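Local atomic coordinates of aquaporin AqpM (Methanothermobacter marburgensis str. Marburg, PDB entry 2F2B), a protein that forms a tetrameric membrane channel that lets water move rapidly in either direction under osmotic pressure and also admits some glycerol. Residues I9-G14 / G78-P83; G14-V19 / A111-F116; A65-I70 / A175-G180. All blocks are in the same frame, centred on the assembly; numbering follows the deposited sequence.

Contact 1: residues I9-G14 / G78-P83; sequences IAEFIG and GCHINP
The backbones of helix 4-33 and segment 78-83 come closest where Glu11 lies beside Ile81, their CA atoms 5.5 Å apart, just ahead of the first NPA motif. The pairing illustrates how a buried carboxylate can fix an irregular loop by its amides. A bend in the Glu11 chain at chi2 (-65°) swings the carboxylate onto two successive N-H groups. Ile81 N donates to Glu11 OE1 over 2.7 Å, and His80 N donates to Glu11 OE2 over 2.9 Å. Both bonds use syn lone pairs and are moderately bent, at 153° and 148°. Ser77 OG also bonds OE2 and Gln107 NE2 bonds OE1, so each oxygen has two partners and the group is held against rotation; four such donors would probably stabilise a negative charge.

One helical turn on, apolar contact takes over: the CG2 methyl of Ile81 rests on bare helix backbone, 3.5 Å from Gly14 C. As in other aquaporins, fixing this loop probably sets the carbonyls that line the water path. Beyond it, Asn82 caps helix 83-91 through a bond from Ala84 N to its OD1. Helix 100-122 covers Glu11 and His80 with Tyr103 and Gln107, while helix 200-214 meets Asn82 and Pro83.

Contact 2: residues G14-V19 / A111-F116; sequences GTFILV and AAFGSF
Phe16 lays one face of its ring over the backbone of Gly114, with Gly114 CA 3.6 Å from the centroid of the Phe16 ring, a CH-pi contact. This is glycine-mediated packing of two transmembrane helices in the aquaporin bundle, a good example of how small residues bring helices together. The short segments cross at -41°, a right-handed crossing, with their axes 7.2 Å apart at closest approach, and the CA atoms of Phe16 and Gly114 are separated by just 4.1 Å. The missing side chain at Gly114 lets the backbone of Phe16 come this close, since a CB there would run into the Phe16 carbonyl oxygen; the ring then lies over Gly114 CA.

The Phe16 ring gets there because CG stands anti to the backbone N (chi1 172°), which sends it out across the interface. Its edge then meets a second ring: Phe16 CE2 lies 3.4 Å from Phe113 CD1. The two planes are inclined at 59°, an oblique pairing. Phe16 also touches Val152 of a neighbouring subunit, so the same ring serves the fold of the chain and the tetramer.

One turn along the first helix, Val19 points into the partner with both its methyls. Val19 CG1 lies over the backbone, 3.7 Å from Ala111 O and 3.8 Å from Ser115 N, while CG2 meets the Ala111 methyl. Thr15 adds its own methyl to that alanine and turns its hydroxyl back to bond Glu11 O in its own helix, keeping the polar atom satisfied inside an apolar seam. Ala111 CB touches both methyls, 3.6 Å from Val19 CG2 and 3.8 Å from Thr15 CG2.

Contact 3: residues A65-I70 / A175-G180; sequences AIAASI and AGIIIG
Ile70 and Gly176 meet as branch against bare backbone in an antiparallel transmembrane helix pair of the aquaporin bundle, where a GxxxG pattern, Gly176 and Gly180, gives one helix a smooth surface. The short segments run at 157° to each other with axes 7.6 Å apart, and the CA atoms of Ala67 and Gly176 approach to 4.4 Å.

The pair exemplifies how a beta-branched side chain can split its work. With CG1 beside the backbone N (chi1 -67°), Ile70 places CG2 anti to that N and presses it to 3.5 Å from Gly176 CA. The longer branch of the same residue turns elsewhere: Ile70 CD1 lies 3.9 Å from Ile179 CB, and the two isoleucines cross at about a right angle. Ile66, in the same conformation one turn away, again offers its short branch, with Ile66 CG2 4.0 Å from Gly180 CA. Ile66 and Ile70 thus each set a CG2 methyl on one glycine of the pattern.

The small Ala67 lets the backbones come close: its CB rests against Gly176 O, and a CA-H...O contact runs from Ala67 CA to Gly176 O at 3.4 Å. Ile177 starts out away from the partner, yet its terminal methyl folds back beside the alanine, Ile177 CD1 being 4.2 Å from Ala67 CB. Its backbone N is bonded by Tyr71 OH, and its side chain also packs on Leu181 of a neighbouring subunit.

Facing helix 4-33 rather than this seam, Ser69 disposes of its hydroxyl within its own helix: Ser69 OG donates to Ala65 O at 2.9 Å, arriving from the opposite face of the carbonyl plane to Ser69 N.

All three contacts are largely buried, but they solve burial differently. Contact 1 is polar and joins a helix to the pore loop; contacts 2 and 3 are apolar helix pairs, one nearer parallel and one nearer antiparallel, both closed up on glycines. Contact 2 includes an exposed residue, Phe113, which also touches Phe12 of contact 1. Contacts 1 and 2 share Gly14 and helix 4-33, using successive turns of it, and Ile81 packs against Thr15 and Leu18. Contact 3 uses the neighbouring helix 52-73, which meets helix 4-33: Ile17 touches Ala65 and Ser69, while Cys79 SG packs on the backbone of Ser69. Each contact also reaches a neighbouring subunit.

Contact 1: residues I9-G14 / G78-P83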
loop_
_atom_site.group_PDB
_atom_site.type_symbol
_atom_site.label_atom_id
_atom_site.label_comp_id
_atom_site.label_asym_id
_atom_site.label_seq_id
_atom_site.Cartn_x
_atom_site.Cartn_y
_atom_site.Cartn_z
ATOM N N ILE A 9 14.842 26.927 0.739
ATOM C CA ILE A 9 14.031 26.734 1.936
ATOM C C ILE A 9 13.145 25.505 1.700
ATOM O O ILE A 9 12.957 24.680 2.597
ATOM C CB ILE A 9 13.145 27.968 2.229
ATOM C CG1 ILE A 9 14.023 29.147 2.653
ATOM C CG2 ILE A 9 12.135 27.641 3.328
ATOM C CD1 ILE A 9 13.257 30.458 2.802
ATOM N N ALA A 10 12.621 25.378 0.484
ATOM C CA ALA A 10 11.775 24.239 0.136
ATOM C C ALA A 10 12.572 22.934 0.217
ATOM O O ALA A 10 12.070 21.933 0.719
ATOM C CB ALA A 10 11.199 24.415 -1.266
ATOM N N GLU A 11 13.805 22.942 -0.280
ATOM C CA GLU A 11 14.640 21.740 -0.225
ATOM C C GLU A 11 14.936 21.367 1.231
ATOM O O GLU A 11 15.006 20.188 1.578
ATOM C CB GLU A 11 15.951 21.960 -0.995
ATOM C CG GLU A 11 15.788 21.979 -2.513
ATOM C CD GLU A 11 15.340 20.636 -3.076
ATOM O OE1 GLU A 11 15.982 19.616 -2.755
ATOM O OE2 GLU A 11 14.356 20.600 -3.846
ATOM N N PHE A 12 15.107 22.376 2.080
ATOM C CA PHE A 12 15.369 22.155 3.501
ATOM C C PHE A 12 14.151 21.475 4.128
ATOM O O PHE A 12 14.277 20.464 4.822
ATOM C CB PHE A 12 15.644 23.498 4.196
ATOM C CG PHE A 12 15.790 23.402 5.695
ATOM C CD1 PHE A 12 14.668 23.367 6.519
ATOM C CD2 PHE A 12 17.054 23.370 6.283
ATOM C CE1 PHE A 12 14.800 23.302 7.912
ATOM C CE2 PHE A 12 17.199 23.306 7.670
ATOM C CZ PHE A 12 16.070 23.273 8.485
ATOM N N ILE A 13 12.973 22.036 3.873
ATOM C CA ILE A 13 11.729 21.487 4.409
ATOM C C ILE A 13 11.487 20.065 3.907
ATOM O O ILE A 13 11.141 19.171 4.687
ATOM C CB ILE A 13 10.526 22.377 4.023
ATOM C CG1 ILE A 13 10.630 23.723 4.746
ATOM C CG2 ILE A 13 9.210 21.680 4.383
ATOM C CD1 ILE A 13 9.630 24.760 4.268
ATOM N N GLY A 14 11.679 19.860 2.609
ATOM C CA GLY A 14 11.465 18.546 2.027
ATOM C C GLY A 14 12.375 17.477 2.597
ATOM O O GLY A 14 11.939 16.356 2.854
ATOM N N GLY A 78 11.453 21.746 -7.228
ATOM C CA GLY A 78 11.671 20.556 -8.027
ATOM C C GLY A 78 11.714 19.373 -7.072
ATOM O O GLY A 78 11.693 18.214 -7.484
ATOM N N CYS A 79 11.773 19.694 -5.780
ATOM C CA CYS A 79 11.818 18.715 -4.691
ATOM C C CYS A 79 12.809 17.571 -4.907
ATOM O O CYS A 79 12.418 16.404 -4.989
ATOM C CB CYS A 79 10.414 18.148 -4.431
ATOM S SG CYS A 79 10.247 17.272 -2.848
ATOM N N HIS A 80 14.093 17.911 -4.997
ATOM C CA HIS A 80 15.140 16.907 -5.177
ATOM C C HIS A 80 15.336 16.154 -3.862
ATOM O O HIS A 80 15.411 14.922 -3.846
ATOM C CB HIS A 80 16.480 17.562 -5.541
ATOM C CG HIS A 80 16.470 18.322 -6.832
ATOM N ND1 HIS A 80 17.615 18.867 -7.373
ATOM C CD2 HIS A 80 15.461 18.656 -7.671
ATOM C CE1 HIS A 80 17.311 19.505 -8.490
ATOM N NE2 HIS A 80 16.012 19.392 -8.694
ATOM N N ILE A 81 15.441 16.927 -2.779
ATOM C CA ILE A 81 15.648 16.441 -1.410
ATOM C C ILE A 81 16.601 15.253 -1.309
ATOM O O ILE A 81 16.467 14.395 -0.429
ATOM C CB ILE A 81 14.292 16.105 -0.722
ATOM C CG1 ILE A 81 13.568 14.973 -1.461
ATOM C CG2 ILE A 81 13.418 17.363 -0.694
ATOM C CD1 ILE A 81 12.280 14.510 -0.773
ATOM N N ASN A 82 17.598 15.252 -2.191
ATOM C CA ASN A 82 18.580 14.178 -2.270
ATOM C C ASN A 82 19.784 14.666 -3.088
ATOM O O ASN A 82 19.656 14.939 -4.276
ATOM C CB ASN A 82 17.935 12.984 -2.980
ATOM C CG ASN A 82 18.829 11.766 -3.022
ATOM O OD1 ASN A 82 20.053 11.867 -2.917
ATOM N ND2 ASN A 82 18.216 10.599 -3.193
ATOM N N PRO A 83 20.965 14.779 -2.460
ATOM C CA PRO A 83 22.159 15.238 -3.182
ATOM C C PRO A 83 22.470 14.406 -4.427
ATOM O O PRO A 83 22.964 14.932 -5.428
ATOM C CB PRO A 83 23.260 15.135 -2.127
ATOM C CG PRO A 83 22.519 15.443 -0.856
ATOM C CD PRO A 83 21.242 14.641 -1.019
#

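Contact 2: residues G14-V19 / A111-F116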
loop_
_atom_site.group_PDB
_atom_site.type_symbol
_atom_site.label_atom_id
_atom_site.label_comp_id
_atom_site.label_asym_id
_atom_site.label_seq_id
_atom_site.Cartn_x
_atom_site.Cartn_y
_atom_site.Cartn_z
ATOM N N GLY A 14 11.679 19.860 2.609
ATOM C CA GLY A 14 11.465 18.546 2.027
ATOM C C GLY A 14 12.375 17.477 2.597
ATOM O O GLY A 14 11.939 16.356 2.854
ATOM N N THR A 15 13.646 17.810 2.798
ATOM C CA THR A 15 14.576 16.827 3.335
ATOM C C THR A 15 14.315 16.615 4.827
ATOM O O THR A 15 14.513 15.521 5.348
ATOM C CB THR A 15 16.034 17.255 3.091
ATOM O OG1 THR A 15 16.174 17.690 1.730
ATOM C CG2 THR A 15 16.969 16.078 3.317
ATOM N N PHE A 16 13.866 17.666 5.504
ATOM C CA PHE A 16 13.525 17.581 6.921
ATOM C C PHE A 16 12.393 16.549 7.043
ATOM O O PHE A 16 12.430 15.663 7.896
ATOM C CB PHE A 16 13.052 18.963 7.415
ATOM C CG PHE A 16 12.480 18.965 8.814
ATOM C CD1 PHE A 16 11.239 18.393 9.082
ATOM C CD2 PHE A 16 13.177 19.558 9.860
ATOM C CE1 PHE A 16 10.700 18.411 10.372
ATOM C CE2 PHE A 16 12.648 19.581 11.154
ATOM C CZ PHE A 16 11.408 19.006 11.407
ATOM N N ILE A 17 11.394 16.677 6.176
ATOM C CA ILE A 17 10.243 15.771 6.174
ATOM C C ILE A 17 10.668 14.335 5.887
ATOM O O ILE A 17 10.253 13.396 6.577
ATOM C CB ILE A 17 9.200 16.223 5.121
ATOM C CG1 ILE A 17 8.518 17.509 5.605
ATOM C CG2 ILE A 17 8.172 15.110 4.877
ATOM C CD1 ILE A 17 7.707 18.227 4.538
ATOM N N LEU A 18 11.503 14.172 4.869
ATOM C CA LEU A 18 11.991 12.852 4.485
ATOM C C LEU A 18 12.642 12.124 5.666
ATOM O O LEU A 18 12.328 10.965 5.941
ATOM C CB LEU A 18 12.988 12.999 3.327
ATOM C CG LEU A 18 13.546 11.738 2.660
ATOM C CD1 LEU A 18 14.009 12.075 1.242
ATOM C CD2 LEU A 18 14.689 11.180 3.484
ATOM N N VAL A 19 13.533 12.812 6.374
ATOM C CA VAL A 19 14.235 12.215 7.506
ATOM C C VAL A 19 13.383 12.068 8.767
ATOM O O VAL A 19 13.422 11.029 9.433
ATOM C CB VAL A 19 15.515 13.026 7.829
ATOM C CG1 VAL A 19 16.223 12.442 9.046
ATOM C CG2 VAL A 19 16.447 13.002 6.619
ATOM N N ALA A 111 18.065 17.636 6.670
ATOM C CA ALA A 111 18.158 16.280 7.203
ATOM C C ALA A 111 18.608 16.302 8.659
ATOM O O ALA A 111 18.077 15.570 9.497
ATOM C CB ALA A 111 19.131 15.458 6.371
ATOM N N ALA A 112 19.593 17.141 8.961
ATOM C CA ALA A 112 20.098 17.247 10.325
ATOM C C ALA A 112 19.013 17.758 11.273
ATOM O O ALA A 112 18.851 17.238 12.375
ATOM C CB ALA A 112 21.315 18.179 10.366
ATOM N N PHE A 113 18.265 18.771 10.844
ATOM C CA PHE A 113 17.209 19.331 11.681
ATOM C C PHE A 113 16.040 18.349 11.818
ATOM O O PHE A 113 15.430 18.242 12.881
ATOM C CB PHE A 113 16.710 20.653 11.090
ATOM C CG PHE A 113 15.946 21.507 12.066
ATOM C CD1 PHE A 113 14.768 22.140 11.678
ATOM C CD2 PHE A 113 16.414 21.699 13.365
ATOM C CE1 PHE A 113 14.062 22.951 12.571
ATOM C CE2 PHE A 113 15.716 22.509 14.265
ATOM C CZ PHE A 113 14.538 23.136 13.865
ATOM N N GLY A 114 15.728 17.635 10.740
ATOM C CA GLY A 114 14.636 16.675 10.795
ATOM C C GLY A 114 14.906 15.595 11.826
ATOM O O GLY A 114 14.024 15.220 12.605
ATOM N N SER A 115 16.137 15.094 11.832
ATOM C CA SER A 115 16.540 14.053 12.772
ATOM C C SER A 115 16.513 14.601 14.201
ATOM O O SER A 115 16.054 13.934 15.124
ATOM C CB SER A 115 17.950 13.560 12.428
ATOM O OG SER A 115 18.336 12.489 13.269
ATOM N N PHE A 116 17.005 15.824 14.372
ATOM C CA PHE A 116 17.038 16.457 15.687
ATOM C C PHE A 116 15.642 16.661 16.271
ATOM O O PHE A 116 15.392 16.350 17.438
ATOM C CB PHE A 116 17.743 17.810 15.603
ATOM C CG PHE A 116 17.735 18.571 16.897
ATOM C CD1 PHE A 116 18.485 18.129 17.984
ATOM C CD2 PHE A 116 16.958 19.716 17.036
ATOM C CE1 PHE A 116 18.460 18.820 19.196
ATOM C CE2 PHE A 116 16.925 20.414 18.244
ATOM C CZ PHE A 116 17.677 19.964 19.324
#

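Contact 3: residues A65-I70 / A175-G180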
loop_
_atom_site.group_PDB
_atom_site.type_symbol
_atom_site.label_atom_id
_atom_site.label_comp_id
_atom_site.label_asym_id
_atom_site.label_seq_id
_atom_site.Cartn_x
_atom_site.Cartn_y
_atom_site.Cartn_z
ATOM N N ALA A 65 5.849 10.067 2.621
ATOM C CA ALA A 65 6.363 11.383 2.986
ATOM C C ALA A 65 7.031 12.021 1.765
ATOM O O ALA A 65 6.933 13.233 1.553
ATOM C CB ALA A 65 7.359 11.265 4.142
ATOM N N ILE A 66 7.703 11.199 0.962
ATOM C CA ILE A 66 8.365 11.690 -0.251
ATOM C C ILE A 66 7.318 12.152 -1.266
ATOM O O ILE A 66 7.454 13.222 -1.871
ATOM C CB ILE A 66 9.267 10.587 -0.874
ATOM C CG1 ILE A 66 10.517 10.401 -0.005
ATOM C CG2 ILE A 66 9.664 10.963 -2.310
ATOM C CD1 ILE A 66 11.305 9.137 -0.293
ATOM N N ALA A 67 6.269 11.354 -1.449
ATOM C CA ALA A 67 5.203 11.712 -2.380
ATOM C C ALA A 67 4.566 13.024 -1.933
ATOM O O ALA A 67 4.399 13.953 -2.733
ATOM C CB ALA A 67 4.144 10.603 -2.433
ATOM N N ALA A 68 4.226 13.109 -0.650
ATOM C CA ALA A 68 3.617 14.324 -0.108
ATOM C C ALA A 68 4.509 15.537 -0.383
ATOM O O ALA A 68 4.033 16.592 -0.826
ATOM C CB ALA A 68 3.393 14.169 1.392
ATOM N N SER A 69 5.803 15.381 -0.132
ATOM C CA SER A 69 6.761 16.464 -0.350
ATOM C C SER A 69 6.833 16.909 -1.810
ATOM O O SER A 69 6.893 18.104 -2.099
ATOM C CB SER A 69 8.154 16.044 0.134
ATOM O OG SER A 69 8.177 15.893 1.547
ATOM N N ILE A 70 6.832 15.949 -2.728
ATOM C CA ILE A 70 6.895 16.276 -4.146
ATOM C C ILE A 70 5.641 17.026 -4.609
ATOM O O ILE A 70 5.732 17.976 -5.393
ATOM C CB ILE A 70 7.108 15.000 -4.997
ATOM C CG1 ILE A 70 8.505 14.430 -4.711
ATOM C CG2 ILE A 70 6.953 15.323 -6.485
ATOM C CD1 ILE A 70 8.790 13.096 -5.388
ATOM N N ALA A 175 4.355 11.807 -11.077
ATOM C CA ALA A 175 5.708 11.828 -10.515
ATOM C C ALA A 175 5.830 11.610 -9.008
ATOM O O ALA A 175 6.566 10.729 -8.559
ATOM C CB ALA A 175 6.415 13.120 -10.910
ATOM N N GLY A 176 5.113 12.404 -8.224
ATOM C CA GLY A 176 5.210 12.275 -6.780
ATOM C C GLY A 176 4.920 10.892 -6.223
ATOM O O GLY A 176 5.733 10.328 -5.484
ATOM N N ILE A 177 3.770 10.332 -6.580
ATOM C CA ILE A 177 3.408 9.029 -6.044
ATOM C C ILE A 177 4.297 7.899 -6.556
ATOM O O ILE A 177 4.669 7.011 -5.792
ATOM C CB ILE A 177 1.899 8.707 -6.297
ATOM C CG1 ILE A 177 1.507 7.440 -5.526
ATOM C CG2 ILE A 177 1.621 8.538 -7.784
ATOM C CD1 ILE A 177 1.729 7.548 -4.026
ATOM N N ILE A 178 4.673 7.939 -7.832
ATOM C CA ILE A 178 5.518 6.876 -8.364
ATOM C C ILE A 178 6.917 6.904 -7.747
ATOM O O ILE A 178 7.468 5.858 -7.402
ATOM C CB ILE A 178 5.609 6.967 -9.907
ATOM C CG1 ILE A 178 4.207 6.776 -10.504
ATOM C CG2 ILE A 178 6.580 5.924 -10.449
ATOM C CD1 ILE A 178 3.440 5.562 -9.941
ATOM N N ILE A 179 7.492 8.094 -7.602
ATOM C CA ILE A 179 8.820 8.199 -7.010
ATOM C C ILE A 179 8.787 7.707 -5.561
ATOM O O ILE A 179 9.660 6.948 -5.133
ATOM C CB ILE A 179 9.343 9.655 -7.079
ATOM C CG1 ILE A 179 9.593 10.033 -8.543
ATOM C CG2 ILE A 179 10.634 9.795 -6.271
ATOM C CD1 ILE A 179 9.936 11.502 -8.765
ATOM N N GLY A 180 7.771 8.121 -4.810
ATOM C CA GLY A 180 7.666 7.684 -3.428
ATOM C C GLY A 180 7.507 6.176 -3.288
ATOM O O GLY A 180 8.174 5.547 -2.461
#